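Local coordinates for protein afamin (Homo sapiens, PDB 6FAK) that carries hydrophobic molecules in body fluids, binding vitamin E and keeping lipidated Wnt proteins soluble and active, at residues 108-119 against 140-151. Numbering follows the deposited sequence. Where two conformers were deposited one is given.
With NA (sodium ion), chain F.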
# COMPACT_ATOMS: atom_id res chain seq x y z
N LYS A 108 15.72 2.38 -4.17
CA LYS A 108 14.56 3.13 -3.66
C LYS A 108 14.50 3.02 -2.16
O LYS A 108 14.76 1.94 -1.62
CB LYS A 108 13.25 2.62 -4.30
CG LYS A 108 13.23 2.92 -5.78
CD LYS A 108 11.93 2.53 -6.43
CE LYS A 108 11.84 2.98 -7.88
NZ LYS A 108 10.42 2.87 -8.30
N LYS A 109 14.16 4.12 -1.50
CA LYS A 109 13.97 4.14 -0.04
C LYS A 109 12.52 4.37 0.32
O LYS A 109 11.94 5.41 -0.06
CB LYS A 109 14.79 5.28 0.58
CG LYS A 109 16.31 5.07 0.44
CD LYS A 109 16.86 6.04 -0.59
CE LYS A 109 18.25 5.65 -1.07
NZ LYS A 109 18.49 6.41 -2.30
N SER A 110 11.94 3.41 1.05
CA SER A 110 10.60 3.56 1.65
C SER A 110 10.54 4.69 2.66
O SER A 110 9.56 5.42 2.68
CB SER A 110 10.18 2.24 2.33
OG SER A 110 11.32 1.64 2.92
N ASP A 111 11.60 4.86 3.45
CA ASP A 111 11.61 5.86 4.55
C ASP A 111 12.05 7.18 3.91
O ASP A 111 13.21 7.36 3.60
CB ASP A 111 12.56 5.41 5.70
CG ASP A 111 12.92 6.56 6.68
OD1 ASP A 111 12.27 7.61 6.71
OD2 ASP A 111 13.87 6.40 7.44
N VAL A 112 11.10 8.05 3.61
CA VAL A 112 11.41 9.32 2.94
C VAL A 112 11.60 10.47 3.95
O VAL A 112 11.49 11.61 3.58
CB VAL A 112 10.41 9.63 1.80
CG1 VAL A 112 10.52 8.54 0.75
CG2 VAL A 112 8.95 9.75 2.26
N GLY A 113 11.97 10.15 5.19
CA GLY A 113 12.15 11.14 6.27
C GLY A 113 13.40 11.95 6.07
O GLY A 113 13.55 13.00 6.72
N PHE A 114 14.31 11.50 5.21
CA PHE A 114 15.45 12.33 4.76
C PHE A 114 15.07 13.57 3.90
O PHE A 114 15.94 14.43 3.64
CB PHE A 114 16.54 11.53 4.05
CG PHE A 114 16.11 10.90 2.75
CD1 PHE A 114 16.26 11.59 1.54
CD2 PHE A 114 15.50 9.67 2.74
CE1 PHE A 114 15.83 11.05 0.34
CE2 PHE A 114 15.07 9.12 1.51
CZ PHE A 114 15.25 9.81 0.33
N LEU A 115 13.83 13.64 3.41
CA LEU A 115 13.34 14.78 2.64
C LEU A 115 12.73 15.84 3.55
O LEU A 115 12.16 15.50 4.59
CB LEU A 115 12.29 14.31 1.62
CG LEU A 115 12.94 13.45 0.50
CD1 LEU A 115 11.91 13.00 -0.51
CD2 LEU A 115 14.09 14.12 -0.23
N PRO A 116 12.78 17.13 3.15
CA PRO A 116 12.11 18.16 3.93
C PRO A 116 10.60 17.99 3.96
O PRO A 116 10.04 17.20 3.18
CB PRO A 116 12.45 19.46 3.17
CG PRO A 116 12.67 19.03 1.79
CD PRO A 116 13.26 17.64 1.86
N PRO A 117 9.93 18.72 4.85
CA PRO A 117 8.47 18.73 4.80
C PRO A 117 8.02 19.17 3.39
O PRO A 117 8.67 19.99 2.76
CB PRO A 117 8.07 19.78 5.85
CG PRO A 117 9.30 20.11 6.62
CD PRO A 117 10.48 19.76 5.76
N PHE A 118 6.97 18.57 2.88
CA PHE A 118 6.48 18.90 1.53
C PHE A 118 6.40 20.42 1.31
O PHE A 118 5.74 21.10 2.10
CB PHE A 118 5.09 18.29 1.34
CG PHE A 118 4.69 18.18 -0.07
CD1 PHE A 118 4.31 19.32 -0.81
CD2 PHE A 118 4.74 16.95 -0.71
CE1 PHE A 118 3.95 19.21 -2.14
CE2 PHE A 118 4.37 16.84 -2.05
CZ PHE A 118 3.97 17.97 -2.76
N PRO A 119 7.04 20.96 0.24
CA PRO A 119 7.02 22.44 0.12
C PRO A 119 5.64 23.00 -0.30
O PRO A 119 5.27 22.94 -1.47
CB PRO A 119 8.08 22.75 -0.95
CG PRO A 119 8.14 21.51 -1.77
CD PRO A 119 7.74 20.33 -0.90
N HIS A 140 6.89 20.48 -10.92
CA HIS A 140 7.43 20.50 -9.55
C HIS A 140 6.57 19.68 -8.58
O HIS A 140 7.10 18.93 -7.75
CB HIS A 140 7.64 21.94 -9.05
CG HIS A 140 8.47 22.03 -7.81
ND1 HIS A 140 9.80 22.39 -7.82
CD2 HIS A 140 8.16 21.79 -6.51
CE1 HIS A 140 10.27 22.36 -6.59
NE2 HIS A 140 9.30 22.00 -5.77
N PHE A 141 5.24 19.77 -8.70
CA PHE A 141 4.31 18.90 -7.92
C PHE A 141 4.61 17.39 -8.07
O PHE A 141 4.74 16.67 -7.08
CB PHE A 141 2.86 19.16 -8.37
CG PHE A 141 1.86 18.15 -7.84
CD1 PHE A 141 1.33 18.28 -6.56
CD2 PHE A 141 1.47 17.07 -8.62
CE1 PHE A 141 0.44 17.35 -6.06
CE2 PHE A 141 0.58 16.14 -8.14
CZ PHE A 141 0.07 16.29 -6.86
N LEU A 142 4.72 16.95 -9.32
CA LEU A 142 4.97 15.61 -9.68
C LEU A 142 6.35 15.10 -9.18
O LEU A 142 6.45 14.00 -8.67
CB LEU A 142 4.84 15.46 -11.18
CG LEU A 142 4.32 14.22 -11.85
CD1 LEU A 142 3.19 13.56 -11.08
CD2 LEU A 142 3.87 14.57 -13.28
N TYR A 143 7.39 15.91 -9.37
CA TYR A 143 8.68 15.70 -8.71
C TYR A 143 8.54 15.46 -7.20
O TYR A 143 9.11 14.50 -6.67
CB TYR A 143 9.60 16.89 -8.98
CG TYR A 143 10.82 17.04 -8.15
CD1 TYR A 143 11.92 16.21 -8.35
CD2 TYR A 143 10.93 18.06 -7.20
CE1 TYR A 143 13.07 16.35 -7.59
CE2 TYR A 143 12.09 18.22 -6.45
CZ TYR A 143 13.17 17.38 -6.67
OH TYR A 143 14.31 17.54 -5.95
N GLU A 144 7.83 16.36 -6.51
CA GLU A 144 7.79 16.33 -5.06
C GLU A 144 6.98 15.14 -4.57
O GLU A 144 7.37 14.46 -3.58
CB GLU A 144 7.27 17.66 -4.47
CG GLU A 144 8.14 18.92 -4.74
CD GLU A 144 9.51 18.96 -4.07
OE1 GLU A 144 9.86 18.02 -3.32
OE2 GLU A 144 10.26 19.97 -4.28
N VAL A 145 5.91 14.81 -5.30
CA VAL A 145 5.10 13.64 -4.97
C VAL A 145 5.83 12.32 -5.23
O VAL A 145 5.87 11.43 -4.37
CB VAL A 145 3.72 13.70 -5.67
CG1 VAL A 145 2.90 12.47 -5.32
CG2 VAL A 145 2.94 14.92 -5.14
N ALA A 146 6.48 12.18 -6.39
CA ALA A 146 7.11 10.93 -6.78
C ALA A 146 8.30 10.53 -5.90
O ALA A 146 8.43 9.39 -5.50
CB ALA A 146 7.53 10.98 -8.22
N ARG A 147 9.14 11.50 -5.53
CA ARG A 147 10.28 11.21 -4.65
C ARG A 147 9.84 10.79 -3.26
O ARG A 147 10.55 10.02 -2.61
CB ARG A 147 11.29 12.39 -4.59
CG ARG A 147 10.74 13.69 -3.99
CD ARG A 147 11.49 14.93 -4.50
NE ARG A 147 12.93 14.83 -4.19
CZ ARG A 147 13.61 15.63 -3.39
NH1 ARG A 147 13.01 16.68 -2.82
NH2 ARG A 147 14.89 15.39 -3.16
N ARG A 148 8.65 11.23 -2.85
CA ARG A 148 8.08 10.82 -1.56
C ARG A 148 7.22 9.55 -1.63
O ARG A 148 6.84 9.04 -0.60
CB ARG A 148 7.27 11.95 -0.94
CG ARG A 148 8.13 13.09 -0.38
CD ARG A 148 7.31 14.36 -0.08
NE ARG A 148 8.17 15.43 0.44
CZ ARG A 148 8.92 16.23 -0.29
NH1 ARG A 148 8.85 16.19 -1.62
NH2 ARG A 148 9.76 17.08 0.31
N ASN A 149 6.96 9.06 -2.84
CA ASN A 149 6.09 7.89 -3.08
C ASN A 149 6.79 7.02 -4.13
O ASN A 149 6.29 6.87 -5.26
CB ASN A 149 4.68 8.35 -3.53
CG ASN A 149 3.95 9.09 -2.45
OD1 ASN A 149 3.35 8.47 -1.61
ND2 ASN A 149 4.06 10.45 -2.43
N PRO A 150 7.95 6.45 -3.79
CA PRO A 150 8.80 5.87 -4.82
C PRO A 150 8.27 4.59 -5.46
O PRO A 150 8.81 4.21 -6.48
CB PRO A 150 10.08 5.49 -4.05
CG PRO A 150 9.67 5.41 -2.62
CD PRO A 150 8.59 6.42 -2.47
N PHE A 151 7.27 3.95 -4.82
CA PHE A 151 6.74 2.69 -5.34
C PHE A 151 5.40 2.84 -6.03
O PHE A 151 4.93 1.87 -6.59
CB PHE A 151 6.63 1.67 -4.24
CG PHE A 151 7.95 1.34 -3.62
CD1 PHE A 151 8.88 0.63 -4.34
CD2 PHE A 151 8.27 1.77 -2.33
CE1 PHE A 151 10.11 0.36 -3.84
CE2 PHE A 151 9.51 1.49 -1.82
CZ PHE A 151 10.42 0.79 -2.57
NA NA F . 12.68 15.36 7.06
O HOH W 1 8.30 15.11 3.16
O HOH W 2 10.33 15.45 7.22
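The irregular loop 108-119 runs along the last turns of helix 134-148 and the residues just after it, with Lys108 facing Pro150, Val112 facing Arg148 (CA atoms 5.8 Å apart) and Phe118 facing Glu144. This is the connection between helices 97-106 and 123-132 in the first domain of the all-helical serum albumin fold, tied back onto a later helix of the same domain. Arg148 is central to it. The Arg148 chain runs extended from CG to NE (chi3 -180°), which carries the guanidinium out to the loop, where Arg148 NH2 donates to Pro116 O at 2.9 Å, almost straight (177°) yet from above the carbonyl plane. A water bridges NE to the same oxygen. NH1 turns back to donate to Glu144 O. Arg148 NH1 also forms a salt bridge with Glu144 OE1 at 2.7 Å. Leu115 CB covers one face of the guanidinium, Phe118 CA and Pro119 CD the other. A leucine in place of Arg148 would probably leave Pro116 O without its straight bond and the Glu144 carboxylate short of its closer arginine. Phe118 sets its ring edge against Val145, CE2 lying 3.9 Å from Val145 CG2. Leu115 CD2 sits on the Arg147 guanidinium, opposite Tyr143 OH, while Arg147 NH2 bonds to Gln35 O. A type I turn from Val112 to Leu115 presents Gly113 O and Leu115 O to a sodium ion. At the other end Lys108 passes Phe151, and Lys108 NZ reaches Pro150 O at 2.8 Å.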